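Side-chain contacts in alpha-catenin-like protein hmp-1 (Caenorhabditis elegans, PDB 5H5M), which takes part in the cadherin-catenin complex of adherens junctions and is required for cell migration and cell shape changes during body enclosure and elongation: residues D121-L124 and D125-T128; N218-F221 and D222-L226; A287-V290 and C291-D295; V310-A313 and V314-K318; I369-A372 and L373-N376. One frame throughout, in Å; residues are numbered along the deposited sequence.

Contact 1: D121-L124 and D125-T128; sequences DAFL and DTRT
Phe123 and Thr126 meet at the corner between helices 92-122 and 128-137, a helix-loop-helix turn in the M domain where Asp125 makes capping bonds in the turn that leads into the second helix. Phe123 is the first residue to leave helical backbone angles, and from there the chain runs as a loop to Thr128. Its CD2 lies 3.9 Å from Thr126 CG2, the methyl approaching the ring obliquely. Leu124 has an unusual first torsion, chi1 72°, with CG between the backbone N and the carbonyl carbon; this brings its branch over Asp125 N and sets Leu124 CD1 3.7 Å from Asp125 CB. The ring of Phe123 also packs on Leu227 and Leu231 of helix 207-233 and on Ile159 and Val162 of helix 142-166, so the corner is wedged between helices.

Beyond it, Asp125 turns its carboxylate forward, CG anti to the backbone N (chi1 -170°). Asp125 OD1 receives Thr128 N at 3.2 Å in a nearly straight bond (169°), the donor standing above the carboxylate plane, and Arg127 N adds a weaker bond to the same OD1 at 3.4 Å. With both oxygens engaged by the turn before the helix, rotation of the carboxylate is restricted, and its negative charge probably suits the N-terminal end of the helix dipole. The second oxygen makes the shortest of these bonds: Thr128 OG1 donates to the syn lone pair of Asp125 OD2 at 2.7 Å.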
loop_
_atom_site.group_PDB
_atom_site.type_symbol
_atom_site.label_atom_id
_atom_site.label_comp_id
_atom_site.label_asym_id
_atom_site.label_seq_id
_atom_site.Cartn_x
_atom_site.Cartn_y
_atom_site.Cartn_z
ATOM N N ASP A 121 1.019 2.697 -2.981
ATOM C CA ASP A 121 1.702 3.824 -3.617
ATOM C C ASP A 121 3.170 3.530 -3.928
ATOM O O ASP A 121 3.639 3.769 -5.040
ATOM C CB ASP A 121 1.624 5.077 -2.733
ATOM C CG ASP A 121 0.212 5.621 -2.603
ATOM O OD1 ASP A 121 -0.632 5.317 -3.471
ATOM O OD2 ASP A 121 -0.053 6.365 -1.632
ATOM N N ALA A 122 3.887 3.011 -2.939
ATOM C CA ALA A 122 5.343 2.922 -3.016
ATOM C C ALA A 122 5.841 1.855 -3.985
ATOM O O ALA A 122 6.933 1.980 -4.538
ATOM C CB ALA A 122 5.919 2.671 -1.630
ATOM N N PHE A 123 5.041 0.813 -4.198
ATOM C CA PHE A 123 5.498 -0.341 -4.967
ATOM C C PHE A 123 4.744 -0.540 -6.279
ATOM O O PHE A 123 4.844 -1.600 -6.897
ATOM C CB PHE A 123 5.401 -1.609 -4.110
ATOM C CG PHE A 123 6.372 -1.630 -2.961
ATOM C CD1 PHE A 123 6.080 -0.965 -1.777
ATOM C CD2 PHE A 123 7.586 -2.291 -3.073
ATOM C CE1 PHE A 123 6.981 -0.964 -0.721
ATOM C CE2 PHE A 123 8.491 -2.297 -2.021
ATOM C CZ PHE A 123 8.189 -1.630 -0.843
ATOM N N LEU A 124 4.007 0.477 -6.718
ATOM C CA LEU A 124 3.280 0.369 -7.981
ATOM C C LEU A 124 4.230 0.388 -9.178
ATOM O O LEU A 124 3.865 -0.052 -10.265
ATOM C CB LEU A 124 2.227 1.482 -8.112
ATOM C CG LEU A 124 2.556 2.960 -8.362
ATOM C CD1 LEU A 124 2.829 3.255 -9.831
ATOM C CD2 LEU A 124 1.400 3.825 -7.871
ATOM N N ASP A 125 5.442 0.899 -8.982
ATOM C CA ASP A 125 6.427 0.941 -10.059
ATOM C C ASP A 125 7.844 1.009 -9.507
ATOM O O ASP A 125 8.393 2.092 -9.307
ATOM C CB ASP A 125 6.161 2.133 -10.983
ATOM C CG ASP A 125 7.007 2.097 -12.245
ATOM O OD1 ASP A 125 7.803 1.149 -12.414
ATOM O OD2 ASP A 125 6.859 3.014 -13.080
ATOM N N THR A 126 8.436 -0.157 -9.275
ATOM C CA THR A 126 9.765 -0.235 -8.676
ATOM C C THR A 126 10.876 -0.373 -9.719
ATOM O O THR A 126 12.054 -0.448 -9.369
ATOM C CB THR A 126 9.862 -1.415 -7.694
ATOM O OG1 THR A 126 9.528 -2.630 -8.376
ATOM C CG2 THR A 126 8.916 -1.215 -6.523
ATOM N N ARG A 127 10.506 -0.404 -10.994
ATOM C CA ARG A 127 11.500 -0.569 -12.051
ATOM C C ARG A 127 11.890 0.747 -12.723
ATOM O O ARG A 127 13.077 1.041 -12.870
ATOM C CB ARG A 127 11.003 -1.560 -13.111
ATOM C CG ARG A 127 12.038 -2.624 -13.455
ATOM C CD ARG A 127 11.699 -3.428 -14.706
ATOM N NE ARG A 127 12.900 -4.006 -15.316
ATOM C CZ ARG A 127 13.563 -5.058 -14.839
ATOM N NH1 ARG A 127 13.149 -5.674 -13.738
ATOM N NH2 ARG A 127 14.644 -5.501 -15.471
ATOM N N THR A 128 10.893 1.537 -13.112
ATOM C CA THR A 128 11.120 2.733 -13.926
ATOM C C THR A 128 12.128 3.759 -13.378
ATOM O O THR A 128 12.957 4.252 -14.144
ATOM C CB THR A 128 9.784 3.470 -14.195
ATOM O OG1 THR A 128 8.845 2.563 -14.787
ATOM C CG2 THR A 128 9.993 4.647 -15.134
HETATM O O HOH W 1 6.282 3.362 -7.248
#

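Contact 2: N218-F221 and D222-L226; sequences NAWF and DKVRL
Val224 N donates to Trp220 O at 2.9 Å, the straightest (165°) of four successive i to i+4 backbone bonds that carry helix 207-233 through this stretch. On the same face of the helix the two side chains meet again. Val224 CG2 stands over the Trp220 indole, 3.8 Å from the centroid of the five-membered ring and 26° off its normal, a CH-pi contact; its nearest ring atom is Trp220 NE1, at 3.5 Å. Trp220 reaches it because CG is anti to the backbone N (chi1 176°), which swings the indole forward toward the next turn.

The outer side is polar. Arg225, bent at its third torsion, brings its guanidinium back so that Phe221 O lies over one face, while Asp222 OD1 approaches the edge in plane. That ion pair, Arg225 NH1 to Asp222 OD1, is long at 3.6 Å. The Phe221 ring, meanwhile, is in a cation-pi contact with Arg127.

The chemistry thus divides by face: the CH-pi contact fixes the indole against its own helix, and the ring then packs on Phe152, Ala156 and Ile159 of helix 142-166 and on Leu186 of helix 173-202, whereas the long, exposed ion pair is probably a weak electrostatic link.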
loop_
_atom_site.group_PDB
_atom_site.type_symbol
_atom_site.label_atom_id
_atom_site.label_comp_id
_atom_site.label_asym_id
_atom_site.label_seq_id
_atom_site.Cartn_x
_atom_site.Cartn_y
_atom_site.Cartn_z
ATOM N N ASN A 218 21.483 -4.934 -10.948
ATOM C CA ASN A 218 20.975 -6.270 -10.667
ATOM C C ASN A 218 20.884 -6.564 -9.172
ATOM O O ASN A 218 19.934 -7.201 -8.720
ATOM C CB ASN A 218 21.847 -7.317 -11.363
ATOM C CG ASN A 218 21.739 -7.245 -12.874
ATOM O OD1 ASN A 218 20.670 -6.965 -13.418
ATOM N ND2 ASN A 218 22.849 -7.484 -13.561
ATOM N N ALA A 219 21.867 -6.093 -8.408
ATOM C CA ALA A 219 21.839 -6.262 -6.961
ATOM C C ALA A 219 20.639 -5.530 -6.372
ATOM O O ALA A 219 19.984 -6.027 -5.455
ATOM C CB ALA A 219 23.131 -5.764 -6.336
ATOM N N TRP A 220 20.350 -4.352 -6.916
ATOM C CA TRP A 220 19.225 -3.551 -6.456
ATOM C C TRP A 220 17.894 -4.244 -6.732
ATOM O O TRP A 220 17.077 -4.422 -5.825
ATOM C CB TRP A 220 19.241 -2.169 -7.115
ATOM C CG TRP A 220 18.056 -1.338 -6.740
ATOM C CD1 TRP A 220 16.899 -1.186 -7.451
ATOM C CD2 TRP A 220 17.899 -0.559 -5.550
ATOM N NE1 TRP A 220 16.038 -0.353 -6.783
ATOM C CE2 TRP A 220 16.628 0.048 -5.611
ATOM C CE3 TRP A 220 18.714 -0.308 -4.441
ATOM C CZ2 TRP A 220 16.150 0.885 -4.606
ATOM C CZ3 TRP A 220 18.239 0.528 -3.442
ATOM C CH2 TRP A 220 16.970 1.113 -3.530
ATOM N N PHE A 221 17.680 -4.637 -7.984
ATOM C CA PHE A 221 16.432 -5.283 -8.378
ATOM C C PHE A 221 16.222 -6.628 -7.680
ATOM O O PHE A 221 15.085 -7.037 -7.457
ATOM C CB PHE A 221 16.380 -5.468 -9.897
ATOM C CG PHE A 221 15.977 -4.228 -10.644
ATOM C CD1 PHE A 221 15.121 -3.304 -10.064
ATOM C CD2 PHE A 221 16.454 -3.983 -11.923
ATOM C CE1 PHE A 221 14.744 -2.160 -10.749
ATOM C CE2 PHE A 221 16.081 -2.841 -12.612
ATOM C CZ PHE A 221 15.225 -1.929 -12.024
ATOM N N ASP A 222 17.312 -7.311 -7.338
ATOM C CA ASP A 222 17.215 -8.558 -6.581
ATOM C C ASP A 222 16.687 -8.311 -5.168
ATOM O O ASP A 222 15.870 -9.079 -4.661
ATOM C CB ASP A 222 18.570 -9.266 -6.508
ATOM C CG ASP A 222 18.989 -9.879 -7.835
ATOM O OD1 ASP A 222 18.140 -9.985 -8.746
ATOM O OD2 ASP A 222 20.173 -10.262 -7.963
ATOM N N LYS A 223 17.161 -7.239 -4.537
ATOM C CA LYS A 223 16.749 -6.904 -3.176
ATOM C C LYS A 223 15.319 -6.372 -3.132
ATOM O O LYS A 223 14.560 -6.698 -2.219
ATOM C CB LYS A 223 17.696 -5.875 -2.556
ATOM C CG LYS A 223 19.135 -6.329 -2.412
ATOM C CD LYS A 223 19.268 -7.476 -1.435
ATOM C CE LYS A 223 20.723 -7.885 -1.270
ATOM N NZ LYS A 223 20.866 -9.047 -0.352
ATOM N N VAL A 224 14.959 -5.549 -4.113
ATOM C CA VAL A 224 13.603 -5.014 -4.196
ATOM C C VAL A 224 12.590 -6.141 -4.415
ATOM O O VAL A 224 11.514 -6.147 -3.815
ATOM C CB VAL A 224 13.476 -3.966 -5.325
ATOM C CG1 VAL A 224 12.010 -3.692 -5.657
ATOM C CG2 VAL A 224 14.190 -2.681 -4.934
ATOM N N ARG A 225 12.946 -7.097 -5.266
ATOM C CA ARG A 225 12.088 -8.244 -5.536
ATOM C C ARG A 225 11.853 -9.046 -4.258
ATOM O O ARG A 225 10.732 -9.455 -3.959
ATOM C CB ARG A 225 12.706 -9.128 -6.622
ATOM C CG ARG A 225 11.867 -10.335 -7.010
ATOM C CD ARG A 225 12.434 -11.024 -8.246
ATOM N NE ARG A 225 12.361 -10.169 -9.430
ATOM C CZ ARG A 225 13.405 -9.564 -9.991
ATOM N NH1 ARG A 225 14.620 -9.719 -9.482
ATOM N NH2 ARG A 225 13.237 -8.803 -11.065
ATOM N N LEU A 226 12.931 -9.256 -3.510
ATOM C CA LEU A 226 12.873 -9.921 -2.218
ATOM C C LEU A 226 11.941 -9.177 -1.261
ATOM O O LEU A 226 11.087 -9.778 -0.616
ATOM C CB LEU A 226 14.279 -10.022 -1.618
ATOM C CG LEU A 226 14.387 -10.505 -0.173
ATOM C CD1 LEU A 226 13.731 -11.851 -0.063
ATOM C CD2 LEU A 226 15.836 -10.596 0.273
#

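Contact 3: A287-V290 and C291-D295; sequences ALRV and CDVVD
Val290 and Val294, one turn apart on helix 276-300, form the tight side of this contact. Val294 CG2 lies 3.1 Å from Val290 O, close for a methyl against a carbonyl oxygen, while the branch ends Val290 CG1 and Val294 CG2 are 4.2 Å apart. Beneath the methyls the backbone bond from Val294 N to Val290 O, 3.1 Å long, belongs to an unbroken i to i+4 series. Both valines are buried, packing on Leu241 of helix 237-260 and Ile369 of helix 345-374, and Cys291 turns to Leu317 and Lys318 of helix 305-339.

The other side is looser and more polar. Arg289 folds back on itself through bends at its second and third torsions, laying one guanidinium face over Val293 CG2; the closest approach is 3.7 Å, from Arg289 NH1. The charge of Arg289 is met chiefly by Asp232, which forms a salt bridge with NH2. Asp292, an exposed residue, is linked to it only at second hand: Arg289 NH1 donates to water 2 at 2.8 Å, and that water donates to Asp292 OD2 at 3.2 Å. Direct pairing is ruled out by the 5.2 Å between Arg289 NH1 and Asp292 OD2.

A stripe of small residues facing other helices, two of them valines, with charged residues on the flank, is characteristic of amphipathic helices in the helical bundles of the vinculin/alpha-catenin family.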
loop_
_atom_site.group_PDB
_atom_site.type_symbol
_atom_site.label_atom_id
_atom_site.label_comp_id
_atom_site.label_asym_id
_atom_site.label_seq_id
_atom_site.Cartn_x
_atom_site.Cartn_y
_atom_site.Cartn_z
ATOM N N ALA A 287 -2.547 -1.783 -11.412
ATOM C CA ALA A 287 -3.245 -2.873 -12.081
ATOM C C ALA A 287 -2.327 -4.069 -12.284
ATOM O O ALA A 287 -2.736 -5.216 -12.103
ATOM C CB ALA A 287 -3.813 -2.403 -13.420
ATOM N N LEU A 288 -1.081 -3.799 -12.659
ATOM C CA LEU A 288 -0.117 -4.867 -12.883
ATOM C C LEU A 288 0.302 -5.515 -11.562
ATOM O O LEU A 288 0.574 -6.718 -11.509
ATOM C CB LEU A 288 1.103 -4.340 -13.642
ATOM C CG LEU A 288 0.853 -4.068 -15.130
ATOM C CD1 LEU A 288 2.097 -3.515 -15.821
ATOM C CD2 LEU A 288 0.367 -5.333 -15.825
ATOM N N ARG A 289 0.351 -4.718 -10.498
ATOM C CA ARG A 289 0.621 -5.251 -9.165
ATOM C C ARG A 289 -0.498 -6.197 -8.730
ATOM O O ARG A 289 -0.238 -7.250 -8.148
ATOM C CB ARG A 289 0.788 -4.114 -8.155
ATOM C CG ARG A 289 2.171 -3.488 -8.161
ATOM C CD ARG A 289 3.176 -4.387 -7.441
ATOM N NE ARG A 289 2.980 -4.347 -5.993
ATOM C CZ ARG A 289 3.172 -5.380 -5.177
ATOM N NH1 ARG A 289 3.563 -6.555 -5.655
ATOM N NH2 ARG A 289 2.961 -5.238 -3.877
ATOM N N VAL A 290 -1.737 -5.817 -9.025
ATOM C CA VAL A 290 -2.896 -6.663 -8.756
ATOM C C VAL A 290 -2.764 -8.003 -9.484
ATOM O O VAL A 290 -3.037 -9.058 -8.914
ATOM C CB VAL A 290 -4.213 -5.967 -9.177
ATOM C CG1 VAL A 290 -5.361 -6.973 -9.284
ATOM C CG2 VAL A 290 -4.557 -4.856 -8.206
ATOM N N CYS A 291 -2.329 -7.958 -10.739
ATOM C CA CYS A 291 -2.102 -9.179 -11.510
ATOM C C CYS A 291 -1.036 -10.064 -10.869
ATOM O O CYS A 291 -1.231 -11.273 -10.728
ATOM C CB CYS A 291 -1.701 -8.846 -12.951
ATOM S SG CYS A 291 -3.013 -8.069 -13.932
ATOM N N ASP A 292 0.086 -9.460 -10.485
ATOM C CA ASP A 292 1.186 -10.198 -9.859
ATOM C C ASP A 292 0.755 -10.902 -8.577
ATOM O O ASP A 292 1.036 -12.085 -8.376
ATOM C CB ASP A 292 2.354 -9.264 -9.542
ATOM C CG ASP A 292 3.098 -8.816 -10.780
ATOM O OD1 ASP A 292 2.975 -9.488 -11.825
ATOM O OD2 ASP A 292 3.813 -7.793 -10.703
ATOM N N VAL A 293 0.067 -10.161 -7.717
ATOM C CA VAL A 293 -0.287 -10.631 -6.385
ATOM C C VAL A 293 -1.362 -11.718 -6.424
ATOM O O VAL A 293 -1.324 -12.667 -5.642
ATOM C CB VAL A 293 -0.753 -9.448 -5.504
ATOM C CG1 VAL A 293 -1.348 -9.933 -4.200
ATOM C CG2 VAL A 293 0.414 -8.509 -5.230
ATOM N N VAL A 294 -2.308 -11.596 -7.345
ATOM C CA VAL A 294 -3.381 -12.580 -7.440
ATOM C C VAL A 294 -2.894 -13.851 -8.138
ATOM O O VAL A 294 -3.243 -14.961 -7.728
ATOM C CB VAL A 294 -4.612 -12.015 -8.177
ATOM C CG1 VAL A 294 -5.689 -13.067 -8.279
ATOM C CG2 VAL A 294 -5.152 -10.795 -7.446
ATOM N N ASP A 295 -2.080 -13.686 -9.178
ATOM C CA ASP A 295 -1.476 -14.825 -9.869
ATOM C C ASP A 295 -0.629 -15.676 -8.922
ATOM O O ASP A 295 -0.716 -16.907 -8.930
ATOM C CB ASP A 295 -0.618 -14.353 -11.047
ATOM C CG ASP A 295 -1.395 -14.294 -12.351
ATOM O OD1 ASP A 295 -0.785 -13.983 -13.396
ATOM O OD2 ASP A 295 -2.612 -14.571 -12.332
HETATM O O HOH W 2 5.053 -7.548 -7.799
#

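Contact 4: V310-A313 and V314-K318; sequences VKQA and VRILK
An amphipathic turn of the long helix 305-339 brings Val310 and Val314 together on its buried face, with Gln312 and Ile316 one turn apart on a more outward face. The valine pair is held mainly through the backbone: Val314 N donates to Val310 O at 3.0 Å, and Val314 CG2 rests 3.3 Å from the same oxygen. CG2 gets there because it sits beside the backbone N, with CG1 anti to that N and beside the carbonyl carbon (chi1 170°). Between the branches the spacing is wider, Val310 CG1 to Val314 CG2 being 4.5 Å, so these methyls barely touch each other.

Outside, Gln312 is bent at its second torsion (chi2 63°), carrying its amide along the helix until Gln312 NE2 passes the methylene Ile316 CG1 at 4.2 Å, a loose van der Waals contact with no hydrogen bond. Ile316 N is shared: it bonds to Gln312 O at 3.2 Å and weakly to Ala313 O at 3.3 Å. Ala313 O also takes Leu317 N in another weak bond, 3.4 Å long. Lys311 sends its amino group away to a salt bridge with Asp299.

Among its neighbours the segment lies against two helices: Val310 packs on Val294 and Leu317 on Cys291 of helix 276-300, while Val310 also meets Ala372 and Leu373, and Leu317 meets Ala365 and Ile369, of helix 345-374.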
loop_
_atom_site.group_PDB
_atom_site.type_symbol
_atom_site.label_atom_id
_atom_site.label_comp_id
_atom_site.label_asym_id
_atom_site.label_seq_id
_atom_site.Cartn_x
_atom_site.Cartn_y
_atom_site.Cartn_z
ATOM N N VAL A 310 -9.909 -17.734 -11.898
ATOM C CA VAL A 310 -9.347 -16.498 -11.369
ATOM C C VAL A 310 -8.173 -16.013 -12.222
ATOM O O VAL A 310 -8.081 -14.830 -12.543
ATOM C CB VAL A 310 -8.889 -16.677 -9.906
ATOM C CG1 VAL A 310 -8.081 -15.481 -9.447
ATOM C CG2 VAL A 310 -10.093 -16.897 -8.997
ATOM N N LYS A 311 -7.285 -16.930 -12.598
ATOM C CA LYS A 311 -6.149 -16.587 -13.452
ATOM C C LYS A 311 -6.622 -16.089 -14.817
ATOM O O LYS A 311 -5.978 -15.240 -15.435
ATOM C CB LYS A 311 -5.212 -17.787 -13.623
ATOM C CG LYS A 311 -4.533 -18.228 -12.330
ATOM C CD LYS A 311 -3.033 -17.988 -12.347
ATOM C CE LYS A 311 -2.332 -18.929 -13.305
ATOM N NZ LYS A 311 -0.851 -18.827 -13.194
ATOM N N GLN A 312 -7.751 -16.617 -15.276
ATOM C CA GLN A 312 -8.348 -16.174 -16.530
ATOM C C GLN A 312 -8.793 -14.713 -16.440
ATOM O O GLN A 312 -8.561 -13.923 -17.358
ATOM C CB GLN A 312 -9.535 -17.063 -16.902
ATOM C CG GLN A 312 -10.195 -16.687 -18.216
ATOM C CD GLN A 312 -9.260 -16.842 -19.397
ATOM O OE1 GLN A 312 -8.693 -17.913 -19.618
ATOM N NE2 GLN A 312 -9.089 -15.770 -20.163
ATOM N N ALA A 313 -9.433 -14.361 -15.331
ATOM C CA ALA A 313 -9.873 -12.991 -15.107
ATOM C C ALA A 313 -8.673 -12.052 -15.018
ATOM O O ALA A 313 -8.709 -10.928 -15.527
ATOM C CB ALA A 313 -10.719 -12.903 -13.845
ATOM N N VAL A 314 -7.610 -12.526 -14.375
ATOM C CA VAL A 314 -6.368 -11.764 -14.265
ATOM C C VAL A 314 -5.731 -11.553 -15.636
ATOM O O VAL A 314 -5.248 -10.463 -15.950
ATOM C CB VAL A 314 -5.361 -12.470 -13.338
ATOM C CG1 VAL A 314 -3.991 -11.811 -13.430
ATOM C CG2 VAL A 314 -5.873 -12.467 -11.904
ATOM N N ARG A 315 -5.748 -12.603 -16.449
ATOM C CA ARG A 315 -5.177 -12.554 -17.790
ATOM C C ARG A 315 -5.862 -11.500 -18.662
ATOM O O ARG A 315 -5.233 -10.900 -19.534
ATOM C CB ARG A 315 -5.270 -13.932 -18.453
ATOM C CG ARG A 315 -4.646 -13.994 -19.834
ATOM C CD ARG A 315 -4.642 -15.408 -20.389
ATOM N NE ARG A 315 -4.057 -15.453 -21.726
ATOM C CZ ARG A 315 -2.754 -15.550 -21.968
ATOM N NH1 ARG A 315 -1.892 -15.613 -20.960
ATOM N NH2 ARG A 315 -2.311 -15.583 -23.217
ATOM N N ILE A 316 -7.149 -11.278 -18.419
ATOM C CA ILE A 316 -7.909 -10.274 -19.154
ATOM C C ILE A 316 -7.411 -8.868 -18.831
ATOM O O ILE A 316 -7.195 -8.050 -19.727
ATOM C CB ILE A 316 -9.414 -10.375 -18.839
ATOM C CG1 ILE A 316 -9.977 -11.691 -19.381
ATOM C CG2 ILE A 316 -10.172 -9.188 -19.425
ATOM C CD1 ILE A 316 -11.467 -11.851 -19.172
ATOM N N LEU A 317 -7.229 -8.593 -17.544
ATOM C CA LEU A 317 -6.673 -7.321 -17.105
ATOM C C LEU A 317 -5.277 -7.111 -17.680
ATOM O O LEU A 317 -5.001 -6.088 -18.304
ATOM C CB LEU A 317 -6.624 -7.253 -15.578
ATOM C CG LEU A 317 -6.032 -5.970 -14.988
ATOM C CD1 LEU A 317 -6.852 -4.759 -15.409
ATOM C CD2 LEU A 317 -5.933 -6.061 -13.465
ATOM N N LYS A 318 -4.409 -8.097 -17.481
ATOM C CA LYS A 318 -3.001 -7.972 -17.843
ATOM C C LYS A 318 -2.738 -7.916 -19.348
ATOM O O LYS A 318 -1.968 -7.074 -19.806
ATOM C CB LYS A 318 -2.199 -9.128 -17.239
ATOM C CG LYS A 318 -0.717 -9.075 -17.574
ATOM C CD LYS A 318 0.116 -9.829 -16.556
ATOM C CE LYS A 318 1.603 -9.624 -16.804
ATOM N NZ LYS A 318 2.432 -10.328 -15.785
#

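Contact 5: I369-A372 and L373-N376; sequences IRHA and LLMN
Leu373 N donates to Ile369 O at 3.1 Å, the last regular i to i+4 bond across this final turn of helix 345-374, with an angle of 147° at the hydrogen. The next, Leu374 N to His371 O at 3.0 Å, is shorter but joins residues three apart, and its donor stands well above the carbonyl plane (63° out of it). Met375 N then divides itself between two oxygens, His371 O at 3.4 Å and Ala372 O at 3.2 Å, and both bonds are weak. The evidence is therefore of a helix whose bonding slackens over its final residues. Outside help comes from Tyr306, whose OH is hydrogen-bonded to Leu373 O, and from Glu245, which forms a salt bridge with Arg370 NH1.

Further out, His371 and Met375 cross on the exposed side. The imidazole swings forward, CG being anti to the backbone N, while Met375 curls back through bends at its second and third torsions. Met375 SD comes 4.1 Å from His371 CE1 and approaches the ring obliquely, its direction from the centroid being 30° off the normal: a sulfur-aromatic contact of moderate closeness. On the inner side Ile369 and Leu373 lie alongside each other and point the same way, with Ile369 CG2 4.2 Å from Leu373 CD1. They continue onto Val310 and Leu317 of helix 305-339.

Chemically, the Ile369-Leu373 pair is aliphatic and gains from packing against other helices, whereas the outer half relies on polarisable sulfur-imidazole packing and weak backbone bonds, consistent with a helix fraying toward the last modelled residue.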
loop_
_atom_site.group_PDB
_atom_site.type_symbol
_atom_site.label_atom_id
_atom_site.label_comp_id
_atom_site.label_asym_id
_atom_site.label_seq_id
_atom_site.Cartn_x
_atom_site.Cartn_y
_atom_site.Cartn_z
ATOM N N ILE A 369 -11.965 -9.693 -11.007
ATOM C CA ILE A 369 -10.969 -10.521 -10.343
ATOM C C ILE A 369 -11.386 -10.793 -8.902
ATOM O O ILE A 369 -11.362 -11.933 -8.443
ATOM C CB ILE A 369 -9.582 -9.855 -10.372
ATOM C CG1 ILE A 369 -9.055 -9.799 -11.808
ATOM C CG2 ILE A 369 -8.607 -10.604 -9.485
ATOM C CD1 ILE A 369 -7.804 -8.956 -11.971
ATOM N N ARG A 370 -11.790 -9.739 -8.201
ATOM C CA ARG A 370 -12.236 -9.865 -6.817
ATOM C C ARG A 370 -13.491 -10.723 -6.722
ATOM O O ARG A 370 -13.675 -11.468 -5.758
ATOM C CB ARG A 370 -12.490 -8.483 -6.208
ATOM C CG ARG A 370 -11.263 -7.570 -6.233
ATOM C CD ARG A 370 -11.506 -6.289 -5.456
ATOM N NE ARG A 370 -11.688 -6.555 -4.035
ATOM C CZ ARG A 370 -12.191 -5.684 -3.167
ATOM N NH1 ARG A 370 -12.570 -4.481 -3.577
ATOM N NH2 ARG A 370 -12.317 -6.019 -1.887
ATOM N N HIS A 371 -14.347 -10.624 -7.731
ATOM C CA HIS A 371 -15.579 -11.395 -7.766
ATOM C C HIS A 371 -15.285 -12.883 -7.973
ATOM O O HIS A 371 -15.862 -13.742 -7.297
ATOM C CB HIS A 371 -16.503 -10.874 -8.868
ATOM C CG HIS A 371 -17.822 -11.578 -8.932
ATOM N ND1 HIS A 371 -18.646 -11.714 -7.837
ATOM C CD2 HIS A 371 -18.454 -12.191 -9.960
ATOM C CE1 HIS A 371 -19.733 -12.378 -8.188
ATOM N NE2 HIS A 371 -19.642 -12.679 -9.470
ATOM N N ALA A 372 -14.383 -13.179 -8.904
ATOM C CA ALA A 372 -13.983 -14.556 -9.182
ATOM C C ALA A 372 -13.373 -15.233 -7.954
ATOM O O ALA A 372 -13.554 -16.431 -7.747
ATOM C CB ALA A 372 -13.000 -14.596 -10.348
ATOM N N LEU A 373 -12.656 -14.461 -7.144
ATOM C CA LEU A 373 -12.021 -14.987 -5.937
ATOM C C LEU A 373 -13.048 -15.411 -4.890
ATOM O O LEU A 373 -12.746 -16.210 -4.001
ATOM C CB LEU A 373 -11.067 -13.947 -5.345
ATOM C CG LEU A 373 -9.760 -13.722 -6.110
ATOM C CD1 LEU A 373 -9.148 -12.392 -5.729
ATOM C CD2 LEU A 373 -8.782 -14.852 -5.839
ATOM N N LEU A 374 -14.260 -14.872 -5.002
ATOM C CA LEU A 374 -15.357 -15.224 -4.102
ATOM C C LEU A 374 -16.017 -16.543 -4.496
ATOM O O LEU A 374 -16.507 -17.279 -3.641
ATOM C CB LEU A 374 -16.407 -14.110 -4.079
ATOM C CG LEU A 374 -15.953 -12.758 -3.534
ATOM C CD1 LEU A 374 -17.067 -11.730 -3.666
ATOM C CD2 LEU A 374 -15.492 -12.889 -2.089
ATOM N N MET A 375 -16.032 -16.834 -5.793
ATOM C CA MET A 375 -16.653 -18.051 -6.307
ATOM C C MET A 375 -15.824 -19.293 -5.988
ATOM O O MET A 375 -14.918 -19.645 -6.742
ATOM C CB MET A 375 -16.858 -17.944 -7.821
ATOM C CG MET A 375 -17.559 -16.671 -8.274
ATOM S SD MET A 375 -19.062 -16.356 -7.331
ATOM C CE MET A 375 -20.041 -17.784 -7.791
ATOM N N ASN A 376 -16.122 -19.948 -4.867
ATOM C CA ASN A 376 -15.414 -21.170 -4.484
ATOM C C ASN A 376 -16.355 -22.362 -4.360
ATOM O O ASN A 376 -16.114 -23.272 -3.562
ATOM C CB ASN A 376 -14.656 -20.984 -3.162
ATOM C CG ASN A 376 -14.056 -19.596 -3.011
ATOM O OD1 ASN A 376 -13.835 -18.888 -3.991
ATOM N ND2 ASN A 376 -13.759 -19.215 -1.773
#

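Every contact joins adjoining segments, so each closes only a local turn; the five follow in series, and none nests in or crosses another. Contact 1 turns the corner between helices 92-122 and 128-137 and touches both contact 2, through Thr126 and Arg127 against Phe221 and Val224, and contact 3, through Phe123 and Leu124 against Arg289. Contacts 2 and 3 themselves stay about 8 Å apart at their nearest atoms. Contacts 3 and 4 touch through Cys291 against Leu317 and Lys318 and Asp295 against Val314; Ile369 of contact 5 meets Val290, Val294, Val314 and Leu317, tying helices 276-300, 305-339 and 345-374 together. Contact 1 thus bridges helix 207-233 and this C-terminal group.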